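PDB 3G68: putative phosphosugar isomerase from Clostridium difficile, which probably isomerises a phosphosugar, perhaps with an activity like that of glucosamine-6-phosphate synthase, through two SIS domains. Local coordinates for residues S20-L25 and G158-R163; A113-C118 and K151-L156; Y55-N58 and I62-V65; G146-K151 and N185-V190; V89-S94 and G136-G141. One frame throughout, in Å; residues are numbered along the deposited sequence.

Contact 1: S20-L25 and G158-R163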
# COMPACT_ATOMS: atom_id res chain seq x y z
N SER B 20 38.40 6.94 -1.27
CA SER B 20 37.77 8.26 -1.29
C SER B 20 38.76 9.43 -1.28
O SER B 20 38.41 10.51 -1.74
CB SER B 20 36.80 8.43 -0.14
OG SER B 20 35.77 7.46 -0.24
N ASN B 21 39.96 9.25 -0.75
CA ASN B 21 40.99 10.30 -0.69
C ASN B 21 41.95 10.27 -1.85
O ASN B 21 42.88 11.10 -1.90
CB ASN B 21 41.81 10.12 0.59
CG ASN B 21 42.71 11.32 0.89
OD1 ASN B 21 42.26 12.47 0.89
ND2 ASN B 21 43.99 11.04 1.16
N ALA B 22 41.75 9.37 -2.81
CA ALA B 22 42.71 9.18 -3.92
C ALA B 22 42.85 10.37 -4.84
O ALA B 22 43.96 10.68 -5.28
CB ALA B 22 42.35 7.96 -4.75
N ASP B 23 41.74 11.02 -5.18
CA ASP B 23 41.82 12.21 -6.04
C ASP B 23 42.70 13.30 -5.42
O ASP B 23 43.42 13.99 -6.13
CB ASP B 23 40.42 12.78 -6.36
CG ASP B 23 39.65 11.95 -7.36
OD1 ASP B 23 40.23 11.03 -7.97
OD2 ASP B 23 38.43 12.22 -7.54
N SER B 24 42.64 13.45 -4.10
CA SER B 24 43.46 14.44 -3.39
C SER B 24 44.91 13.98 -3.30
O SER B 24 45.82 14.70 -3.70
CB SER B 24 42.90 14.73 -1.99
OG SER B 24 43.78 15.55 -1.21
N LEU B 25 45.12 12.75 -2.83
CA LEU B 25 46.45 12.23 -2.59
C LEU B 25 47.35 12.16 -3.85
O LEU B 25 48.51 12.54 -3.78
CB LEU B 25 46.40 10.86 -1.90
CG LEU B 25 47.76 10.33 -1.44
CD1 LEU B 25 48.32 11.24 -0.37
CD2 LEU B 25 47.61 8.90 -0.92
N GLY B 158 48.47 3.80 -10.07
CA GLY B 158 48.32 3.33 -11.45
C GLY B 158 47.07 3.88 -12.10
O GLY B 158 47.13 4.52 -13.15
N LEU B 159 45.93 3.65 -11.47
CA LEU B 159 44.64 4.10 -11.97
C LEU B 159 44.56 5.62 -12.22
O LEU B 159 43.98 6.07 -13.21
CB LEU B 159 43.52 3.63 -11.02
CG LEU B 159 43.19 2.12 -11.09
CD1 LEU B 159 42.25 1.67 -9.93
CD2 LEU B 159 42.55 1.80 -12.46
N GLN B 160 45.12 6.38 -11.29
CA GLN B 160 45.16 7.85 -11.33
C GLN B 160 46.04 8.35 -12.47
O GLN B 160 45.68 9.31 -13.15
CB GLN B 160 45.67 8.37 -9.98
CG GLN B 160 44.62 8.23 -8.83
CD GLN B 160 43.71 9.45 -8.70
OE1 GLN B 160 44.14 10.56 -8.93
NE2 GLN B 160 42.45 9.22 -8.30
N ILE B 161 47.16 7.67 -12.68
CA ILE B 161 48.05 7.99 -13.80
C ILE B 161 47.34 7.64 -15.10
O ILE B 161 47.25 8.47 -15.97
CB ILE B 161 49.37 7.24 -13.74
CG1 ILE B 161 50.26 7.79 -12.63
CG2 ILE B 161 50.14 7.37 -15.05
CD1 ILE B 161 51.43 6.87 -12.30
N ALA B 162 46.81 6.43 -15.17
CA ALA B 162 46.12 5.93 -16.37
C ALA B 162 45.00 6.87 -16.84
O ALA B 162 44.87 7.16 -18.04
CB ALA B 162 45.58 4.52 -16.10
N ARG B 163 44.18 7.32 -15.90
CA ARG B 163 43.09 8.24 -16.25
C ARG B 163 43.65 9.58 -16.74
O ARG B 163 43.23 10.07 -17.78
CB ARG B 163 42.12 8.42 -15.08
CG ARG B 163 40.88 9.32 -15.39
CD ARG B 163 39.91 9.37 -14.20
NE ARG B 163 40.59 9.94 -13.04
CZ ARG B 163 40.05 10.12 -11.85
NH1 ARG B 163 38.79 9.80 -11.61
NH2 ARG B 163 40.79 10.66 -10.88
O HOH W 1 43.49 13.19 -8.94
O HOH W 2 37.25 10.65 -9.15
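Asp23 meets both Gln160 and Arg163 through a single carboxylate oxygen, OD1, and its side chain crosses each of theirs at about a right angle. The two donors approach that oxygen differently. Gln160 NE2 arrives nearly in line with the C-O bond, 2.9 Å from Asp23 OD1, and OD1 lies in the plane of the amide that grips it. Arg163 NH2, 3.0 Å from Asp23 OD1, comes instead from 43° above the carboxylate plane and forms a salt bridge; OD1 lies near the guanidinium plane, at its edge. Both bonds are fairly straight, at 162°. The carboxylate is tilted against both the amide and the guanidinium, and OD1 takes its two donors from different directions. Arg163 runs out from its helix with CG anti to the backbone N and bends at chi3 (61°), which brings the guanidinium round to Asp23. The contact joins the short helix 22-25, just after helix 4-20, to the later turns of helix 145-165 of the SIS domain, at a partly buried margin. One water donates to Asp23 O, at 2.9 Å, and to Gln160 OE1, at 2.7 Å, while a second accepts from Arg163 NH1. Ala22 CB also packs 3.8 Å from Gln160 NE2. From helix 170-184, Tyr173 hydrogen-bonds Gln160 NE2 through its OH and makes a cation-pi contact with Arg163.

Contact 2: A113-C118 and K151-L156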
# COMPACT_ATOMS: atom_id res chain seq x y z
N ALA B 113 59.09 9.17 -4.86
CA ALA B 113 57.82 9.11 -4.17
C ALA B 113 57.98 8.19 -2.97
O ALA B 113 58.78 7.23 -3.04
CB ALA B 113 56.72 8.61 -5.10
N SER B 114 57.27 8.50 -1.89
CA SER B 114 57.29 7.69 -0.68
C SER B 114 55.90 7.11 -0.36
O SER B 114 54.88 7.73 -0.65
CB SER B 114 57.83 8.48 0.52
OG SER B 114 57.10 9.68 0.75
N MSE B 115 55.87 5.91 0.22
CA MSE B 115 54.65 5.29 0.71
C MSE B 115 54.92 4.70 2.08
O MSE B 115 55.30 3.53 2.22
CB MSE B 115 54.12 4.24 -0.27
CG MSE B 115 53.67 4.82 -1.59
SE MSE B 115 52.48 3.57 -2.54
CE MSE B 115 51.92 4.76 -4.10
N ALA B 116 54.81 5.56 3.07
CA ALA B 116 54.96 5.18 4.46
C ALA B 116 53.57 5.15 5.11
O ALA B 116 52.63 5.81 4.63
CB ALA B 116 55.88 6.17 5.18
N GLY B 117 53.47 4.40 6.20
CA GLY B 117 52.21 4.23 6.94
C GLY B 117 52.04 5.17 8.11
O GLY B 117 51.21 4.93 8.99
N CYS B 118 52.82 6.24 8.12
CA CYS B 118 52.79 7.27 9.15
C CYS B 118 53.13 8.59 8.50
O CYS B 118 53.77 8.63 7.44
CB CYS B 118 53.82 6.98 10.24
SG CYS B 118 55.54 6.87 9.61
N LYS B 151 49.31 -2.18 -1.07
CA LYS B 151 48.93 -2.71 -2.37
C LYS B 151 47.84 -1.84 -3.02
O LYS B 151 47.93 -1.50 -4.19
CB LYS B 151 48.44 -4.14 -2.28
CG LYS B 151 49.50 -5.15 -1.87
CD LYS B 151 48.95 -6.58 -2.01
CE LYS B 151 47.88 -6.93 -0.94
NZ LYS B 151 47.48 -8.35 -1.01
N LEU B 152 46.81 -1.48 -2.25
CA LEU B 152 45.74 -0.62 -2.76
C LEU B 152 46.31 0.71 -3.24
O LEU B 152 45.98 1.17 -4.32
CB LEU B 152 44.68 -0.35 -1.69
CG LEU B 152 43.49 0.55 -2.05
CD1 LEU B 152 42.73 0.08 -3.30
CD2 LEU B 152 42.53 0.56 -0.85
N ASN B 153 47.16 1.31 -2.42
CA ASN B 153 47.78 2.62 -2.72
C ASN B 153 48.56 2.61 -4.04
O ASN B 153 48.47 3.55 -4.84
CB ASN B 153 48.69 3.07 -1.57
CG ASN B 153 48.43 4.51 -1.14
OD1 ASN B 153 47.27 4.90 -0.95
ND2 ASN B 153 49.49 5.29 -0.95
N LEU B 154 49.29 1.52 -4.27
CA LEU B 154 50.01 1.27 -5.52
C LEU B 154 49.05 1.11 -6.72
O LEU B 154 49.34 1.60 -7.81
CB LEU B 154 50.89 0.04 -5.41
CG LEU B 154 52.16 0.19 -4.58
CD1 LEU B 154 52.70 -1.18 -4.19
CD2 LEU B 154 53.20 0.99 -5.37
N MSE B 155 47.94 0.41 -6.53
CA MSE B 155 46.97 0.27 -7.58
C MSE B 155 46.34 1.62 -7.92
O MSE B 155 46.13 1.91 -9.08
CB MSE B 155 45.89 -0.75 -7.21
CG MSE B 155 46.40 -2.17 -7.19
SE MSE B 155 44.93 -3.35 -6.76
CE MSE B 155 45.70 -5.07 -7.24
N LEU B 156 45.99 2.40 -6.89
CA LEU B 156 45.38 3.72 -7.08
C LEU B 156 46.32 4.63 -7.86
O LEU B 156 45.88 5.28 -8.82
CB LEU B 156 44.97 4.32 -5.74
CG LEU B 156 43.75 3.59 -5.16
CD1 LEU B 156 43.48 4.02 -3.75
CD2 LEU B 156 42.51 3.78 -6.05
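The carboxamide of Asn153, the one flat side-chain group here, meets selenomethionine Met115 through its nitrogen: ND2 lies 3.8 Å from Met115 SE and 4.0 Å from Met115 CE. Its oxygen has a different neighbour, Leu25, in packing contact. No hydrogen bond crosses between the segments. This is helix-on-sheet packing in the alpha/beta SIS fold, where helix 145-165 lies against the parallel sheet and strand 111-116 sends Met115 to it. Strand 111-116 is flanked in that sheet by strands 84-90 and 129-130, and Met115 itself is backbone-bonded to Gly88.

Beyond CG the Met115 chain is extended (chi2 -161°), which carries the selenium clear of the strand to settle between two consecutive helix residues. On one of them it meets the Asn153 amide and CB; on the other it meets Leu154, whose CD2 lies 3.9 Å from Met115 SE. The side chain of Met115 runs obliquely to both. All three residues are buried, and Asn153 also packs on Ile18 of helix 4-20, which covers another flank of the same helix. Past the selenium, the terminal methyl reaches the helix backbone, with Met115 CE 3.7 Å from Asn153 O.

Contact 3: Y55-N58 and I62-V65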
# COMPACT_ATOMS: atom_id res chain seq x y z
N TYR B 55 49.80 -6.04 -12.22
CA TYR B 55 48.63 -5.19 -12.48
C TYR B 55 49.03 -3.91 -13.13
O TYR B 55 48.44 -3.49 -14.13
CB TYR B 55 47.92 -4.89 -11.16
CG TYR B 55 46.76 -3.90 -11.21
CD1 TYR B 55 45.51 -4.29 -11.65
CD2 TYR B 55 46.92 -2.59 -10.75
CE1 TYR B 55 44.45 -3.39 -11.69
CE2 TYR B 55 45.85 -1.70 -10.76
CZ TYR B 55 44.62 -2.11 -11.21
OH TYR B 55 43.53 -1.25 -11.21
N LEU B 56 50.07 -3.29 -12.58
CA LEU B 56 50.54 -2.03 -13.05
C LEU B 56 51.13 -2.11 -14.45
O LEU B 56 50.89 -1.22 -15.27
CB LEU B 56 51.55 -1.44 -12.09
CG LEU B 56 50.94 -0.95 -10.78
CD1 LEU B 56 52.08 -0.47 -9.86
CD2 LEU B 56 49.91 0.15 -11.06
N GLN B 57 51.90 -3.17 -14.69
CA GLN B 57 52.49 -3.40 -16.01
C GLN B 57 51.37 -3.55 -17.07
O GLN B 57 51.51 -3.07 -18.18
CB GLN B 57 53.39 -4.63 -15.98
CG GLN B 57 54.22 -4.87 -17.27
CD GLN B 57 55.30 -3.81 -17.56
OE1 GLN B 57 55.65 -2.99 -16.72
NE2 GLN B 57 55.84 -3.87 -18.76
N ASN B 58 50.29 -4.23 -16.70
CA ASN B 58 49.13 -4.38 -17.56
C ASN B 58 48.40 -3.04 -17.78
O ASN B 58 48.05 -2.71 -18.90
CB ASN B 58 48.19 -5.41 -16.97
CG ASN B 58 46.99 -5.67 -17.83
OD1 ASN B 58 45.92 -5.09 -17.60
ND2 ASN B 58 47.16 -6.51 -18.83
N ILE B 62 54.31 2.34 -19.43
CA ILE B 62 55.69 2.57 -19.10
C ILE B 62 56.10 1.32 -18.34
O ILE B 62 55.25 0.66 -17.74
CB ILE B 62 55.88 3.87 -18.24
CG1 ILE B 62 55.00 3.88 -16.98
CG2 ILE B 62 55.55 5.13 -19.06
CD1 ILE B 62 55.44 4.90 -15.98
N ASP B 63 57.37 0.98 -18.38
CA ASP B 63 57.85 -0.16 -17.61
C ASP B 63 57.65 0.10 -16.14
O ASP B 63 57.94 1.19 -15.65
CB ASP B 63 59.34 -0.42 -17.83
CG ASP B 63 59.64 -1.16 -19.11
OD1 ASP B 63 60.83 -1.20 -19.46
OD2 ASP B 63 58.72 -1.72 -19.75
N VAL B 64 57.14 -0.92 -15.46
CA VAL B 64 56.96 -0.92 -14.03
C VAL B 64 57.74 -2.13 -13.57
O VAL B 64 57.48 -3.25 -14.02
CB VAL B 64 55.50 -1.06 -13.59
CG1 VAL B 64 55.41 -0.92 -12.07
CG2 VAL B 64 54.65 -0.02 -14.29
N VAL B 65 58.70 -1.91 -12.69
CA VAL B 65 59.51 -3.01 -12.20
C VAL B 65 59.60 -2.87 -10.70
O VAL B 65 59.37 -1.79 -10.14
CB VAL B 65 60.89 -3.04 -12.89
CG1 VAL B 65 60.70 -3.21 -14.41
CG2 VAL B 65 61.65 -1.78 -12.60
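Val64 and Gln57 bury the most surface here, and they are joined by one hydrogen bond from backbone to side chain. Val64 N donates to Gln57 OE1 at 2.8 Å, with an N-H...O angle of 156°, and lies almost in line with the amide C=O. Gln57 starts out trans to its own nitrogen (chi1 -172°) and then folds at chi2 (66°), which lays the carboxamide against the strand. There Gln57 and Asp63 run side by side in the same direction, although Gln57 NE2 and Asp63 OD2 stay 3.7 Å apart. The oxygen of Gln57 is also close to the side chain of Val64, with OE1 3.7 Å from Val64 CB.

Leu56 supplies the apolar half. Its CB packs on Val64 CG1 at 3.9 Å, its CD1 touches the same methyl at 4.0 Å, and the two side chains cross at about a right angle. Val64 thus turns its methyls to the helix while its peptide N-H is taken up by Gln57 of the helix. Its carbonyl is bonded by Gln53, one turn earlier in the helix.

These residues belong to the beta-alpha-beta unit of strand 36-40, helix 43-59 and strand 63-67. Strand 63-67 is an outermost strand of its sheet within the chain: Asp63 and Val65 pair with strand 36-40, whose Ile39 packs on both Leu56 and Val64.

Contact 4: G146-K151 and N185-V190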
# COMPACT_ATOMS: atom_id res chain seq x y z
N GLY B 146 48.44 -2.88 6.90
CA GLY B 146 49.40 -2.08 6.12
C GLY B 146 49.79 -2.67 4.78
O GLY B 146 49.98 -1.93 3.81
N TYR B 147 49.86 -3.99 4.72
CA TYR B 147 50.16 -4.70 3.48
C TYR B 147 49.03 -4.44 2.47
O TYR B 147 49.31 -3.98 1.37
CB TYR B 147 50.37 -6.21 3.75
CG TYR B 147 50.62 -7.05 2.51
CD1 TYR B 147 51.71 -6.78 1.67
CD2 TYR B 147 49.77 -8.09 2.14
CE1 TYR B 147 51.94 -7.54 0.54
CE2 TYR B 147 50.00 -8.85 0.99
CZ TYR B 147 51.09 -8.57 0.21
OH TYR B 147 51.37 -9.31 -0.92
N TYR B 148 47.78 -4.75 2.84
CA TYR B 148 46.59 -4.50 1.99
C TYR B 148 46.48 -3.02 1.56
O TYR B 148 46.26 -2.73 0.39
CB TYR B 148 45.31 -4.91 2.69
CG TYR B 148 45.16 -6.40 2.82
CD1 TYR B 148 44.93 -7.20 1.69
CD2 TYR B 148 45.21 -7.02 4.06
CE1 TYR B 148 44.79 -8.59 1.81
CE2 TYR B 148 45.05 -8.40 4.18
CZ TYR B 148 44.86 -9.17 3.06
OH TYR B 148 44.71 -10.52 3.15
N CYS B 149 46.63 -2.10 2.50
CA CYS B 149 46.49 -0.70 2.17
C CYS B 149 47.63 -0.19 1.28
O CYS B 149 47.41 0.73 0.51
CB CYS B 149 46.35 0.16 3.43
SG CYS B 149 44.86 -0.12 4.39
N THR B 150 48.83 -0.80 1.35
CA THR B 150 49.97 -0.39 0.50
C THR B 150 49.75 -0.92 -0.94
O THR B 150 49.94 -0.20 -1.94
CB THR B 150 51.33 -0.87 1.11
OG1 THR B 150 51.52 -0.21 2.39
CG2 THR B 150 52.52 -0.58 0.18
N LYS B 151 49.31 -2.18 -1.07
CA LYS B 151 48.93 -2.71 -2.37
C LYS B 151 47.84 -1.84 -3.02
O LYS B 151 47.93 -1.50 -4.19
CB LYS B 151 48.44 -4.14 -2.28
CG LYS B 151 49.50 -5.15 -1.87
CD LYS B 151 48.95 -6.58 -2.01
CE LYS B 151 47.88 -6.93 -0.94
NZ LYS B 151 47.48 -8.35 -1.01
N ASN B 185 34.53 -5.75 -0.01
CA ASN B 185 33.30 -6.11 0.67
C ASN B 185 33.18 -7.60 1.02
O ASN B 185 32.32 -7.98 1.81
CB ASN B 185 32.07 -5.69 -0.13
CG ASN B 185 30.84 -5.58 0.75
OD1 ASN B 185 30.89 -4.98 1.83
ND2 ASN B 185 29.74 -6.17 0.32
N ARG B 186 34.02 -8.43 0.41
CA ARG B 186 34.04 -9.88 0.71
C ARG B 186 35.01 -10.24 1.83
O ARG B 186 35.02 -11.38 2.31
CB ARG B 186 34.43 -10.66 -0.55
CG ARG B 186 33.41 -10.46 -1.64
CD ARG B 186 33.70 -11.38 -2.78
NE ARG B 186 32.67 -11.33 -3.78
CZ ARG B 186 32.61 -12.12 -4.84
NH1 ARG B 186 33.53 -13.05 -5.04
NH2 ARG B 186 31.61 -11.99 -5.70
N PHE B 187 35.83 -9.28 2.24
CA PHE B 187 36.87 -9.51 3.24
C PHE B 187 36.31 -10.13 4.52
O PHE B 187 36.80 -11.15 4.98
CB PHE B 187 37.62 -8.20 3.48
CG PHE B 187 38.82 -8.30 4.38
CD1 PHE B 187 38.68 -8.43 5.76
CD2 PHE B 187 40.13 -8.14 3.84
CE1 PHE B 187 39.81 -8.47 6.59
CE2 PHE B 187 41.25 -8.20 4.65
CZ PHE B 187 41.11 -8.35 6.02
N GLU B 188 35.28 -9.50 5.09
CA GLU B 188 34.64 -9.98 6.32
C GLU B 188 34.10 -11.39 6.18
O GLU B 188 34.31 -12.21 7.07
CB GLU B 188 33.47 -9.04 6.69
CG GLU B 188 32.67 -9.42 7.93
CD GLU B 188 33.34 -9.04 9.22
OE1 GLU B 188 34.36 -8.30 9.19
OE2 GLU B 188 32.82 -9.46 10.28
N ALA B 189 33.38 -11.65 5.08
CA ALA B 189 32.83 -13.00 4.84
C ALA B 189 33.95 -14.06 4.77
O ALA B 189 33.83 -15.16 5.36
CB ALA B 189 31.98 -13.02 3.56
N VAL B 190 35.04 -13.72 4.08
CA VAL B 190 36.21 -14.62 4.00
C VAL B 190 36.84 -14.86 5.39
O VAL B 190 37.21 -15.98 5.75
CB VAL B 190 37.23 -14.12 2.93
CG1 VAL B 190 38.58 -14.91 3.02
CG2 VAL B 190 36.60 -14.20 1.53
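Phe187 points one corner of its ring at the face of Tyr148, a T-shaped (edge-to-face) pair with centroids 5.5 Å apart and planes at 80°. The contact is concentrated on one atom of the phenylalanine. Phe187 CE2 is 3.8 Å from Tyr148 CE2 and 4.1 Å from Tyr148 CZ, so it sits over the rim of the tyrosine face, nearer the hydroxyl end than the CB end. In turn, Tyr148 CE2 lies near the plane of the Phe187 ring, at its edge. A chi1 of -174° swings the Phe187 ring beside its carbonyl carbon, whereas Tyr148 has CG beside the backbone N; from these starts the two side chains converge obliquely across a separation of 11.0 Å between Tyr148 CA and Phe187 CA.

In the next shell, the Tyr148 hydroxyl is hydrogen-bonded to Gln319 OE1, which fixes the far end of the ring, and Val316 packs on both aromatic residues. Within the helix that carries Tyr148, Gly146 O accepts from Thr150 OG1 at 2.7 Å and from Thr150 N at 2.9 Å, from opposite faces of its plane. Tyr147 OH and Lys151 NZ both reach Asp222.

The pair is buried where helix 145-165, packed on the first parallel sheet, meets helix 187-200, which leads toward the second. Helix 316-324 supplies both Val316 and Gln319, and helix 4-20 reaches Tyr148 through Thr11.

Contact 5: V89-S94 and G136-G141; sequences VSQGGS and GEEKSG
The direct contact is one residue pair, joined by an almost straight hydrogen bond: Gln91 NE2 donates to Glu138 OE1 at 3.0 Å with an N-H...O angle of 177°. The backbones stay well apart, the CA atoms of Gln91 and Glu138, the nearest pair, being 9.0 Å apart, and the gap is spanned by two extended side chains that cross at about a right angle. The acceptor lies in the plane of the Gln91 amide. On the other partner, the nitrogen reaches OE1 on its anti side, 24° out of the carboxylate plane. Gln91 NE2 also rests 3.5 Å from Glu138 CB. A water extends the link, accepting from Gln91 NE2 at 2.9 Å and donating to Gly136 O at 2.8 Å.

The carboxylate of Glu138 is held by more than Gln91. Its OE2 accepts from Thr144 N and its OE1 also accepts from Gly146 N, backbone bonds at the start of helix 145-165 that hold the carboxylate in position where Gln91 meets it. Across the contact, Gln91 continues from strand 84-90 into a glycine-rich turn in which Gly93 has positive phi.

A citrate, probably from the crystallisation liquor, is hydrogen-bonded there to Ser90 OG, Gln91 N and Gly92 N. Such an anion-holding loop after a strand of the parallel sheet is consistent with the phosphosugar-binding pocket of SIS domains.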
# COMPACT_ATOMS: atom_id res chain seq x y z
N VAL B 89 58.79 2.20 -0.64
CA VAL B 89 57.72 1.68 0.22
C VAL B 89 58.31 1.21 1.56
O VAL B 89 59.24 0.39 1.59
CB VAL B 89 57.01 0.52 -0.48
CG1 VAL B 89 55.84 -0.03 0.38
CG2 VAL B 89 56.49 0.96 -1.85
N SER B 90 57.81 1.74 2.67
CA SER B 90 58.23 1.34 4.02
C SER B 90 57.13 1.68 4.99
O SER B 90 56.92 2.86 5.23
CB SER B 90 59.54 2.04 4.42
OG SER B 90 59.91 1.71 5.76
N GLN B 91 56.43 0.69 5.57
CA GLN B 91 55.32 1.03 6.47
C GLN B 91 55.73 1.88 7.67
O GLN B 91 55.04 2.86 7.98
CB GLN B 91 54.49 -0.15 6.93
CG GLN B 91 53.20 0.31 7.64
CD GLN B 91 52.25 -0.82 7.96
OE1 GLN B 91 52.34 -1.91 7.38
NE2 GLN B 91 51.30 -0.57 8.88
N GLY B 92 56.82 1.52 8.34
CA GLY B 92 57.34 2.33 9.44
C GLY B 92 58.00 3.60 8.92
O GLY B 92 58.18 4.56 9.68
N GLY B 93 58.37 3.61 7.63
CA GLY B 93 58.92 4.78 6.96
C GLY B 93 60.39 5.07 7.19
O GLY B 93 60.90 6.10 6.74
N SER B 94 61.10 4.16 7.86
CA SER B 94 62.49 4.40 8.19
C SER B 94 63.46 3.25 7.89
O SER B 94 64.47 3.13 8.56
CB SER B 94 62.58 4.83 9.66
OG SER B 94 62.22 3.75 10.49
N GLY B 136 46.48 4.16 9.33
CA GLY B 136 46.51 4.36 10.78
C GLY B 136 47.67 3.56 11.35
O GLY B 136 48.31 2.76 10.64
N GLU B 137 47.94 3.73 12.64
CA GLU B 137 49.04 3.01 13.27
C GLU B 137 48.76 1.51 13.38
O GLU B 137 47.63 1.08 13.58
CB GLU B 137 49.44 3.62 14.62
CG GLU B 137 48.54 3.45 15.83
CD GLU B 137 49.22 4.03 17.13
OE1 GLU B 137 50.36 3.63 17.44
OE2 GLU B 137 48.61 4.89 17.81
N GLU B 138 49.84 0.74 13.24
CA GLU B 138 49.79 -0.70 13.34
C GLU B 138 50.95 -1.18 14.23
O GLU B 138 52.03 -1.48 13.74
CB GLU B 138 49.80 -1.31 11.95
CG GLU B 138 49.38 -2.79 11.97
CD GLU B 138 49.21 -3.42 10.60
OE1 GLU B 138 49.41 -2.74 9.57
OE2 GLU B 138 48.85 -4.62 10.58
N LYS B 139 50.65 -1.24 15.52
CA LYS B 139 51.59 -1.67 16.55
C LYS B 139 51.59 -3.19 16.64
O LYS B 139 51.18 -3.77 17.64
CB LYS B 139 51.23 -1.04 17.90
CG LYS B 139 51.28 0.48 17.92
N SER B 140 51.91 -3.83 15.52
CA SER B 140 52.14 -5.26 15.48
C SER B 140 53.35 -5.46 14.62
O SER B 140 53.49 -4.82 13.58
CB SER B 140 50.95 -6.01 14.88
OG SER B 140 51.23 -7.40 14.83
N GLY B 141 54.25 -6.33 15.07
CA GLY B 141 55.39 -6.73 14.28
C GLY B 141 54.92 -7.50 13.05
O GLY B 141 55.62 -7.52 12.03
O HOH W 3 50.88 2.10 9.84

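Contacts 2 and 4 are buried and made without a hydrogen bond between their segments, one by a strand selenomethionine packed against a helix and the other by two rings. Contacts 1, 3 and 5 are only partly buried and include polar bonds, with apolar packing beside them in contact 3: a carboxylate with two donors, a glutamine bonding a strand backbone, and an amide meeting a carboxylate. Helix 145-165 serves contacts 1, 2 and 4 at different points along its length, and contact 5 touches its start. Contacts 2, 3 and 5 reach the same parallel sheet. Contacts 2 and 5 use its neighbouring strands 111-116 and 84-90, while contact 3 lies at its margin.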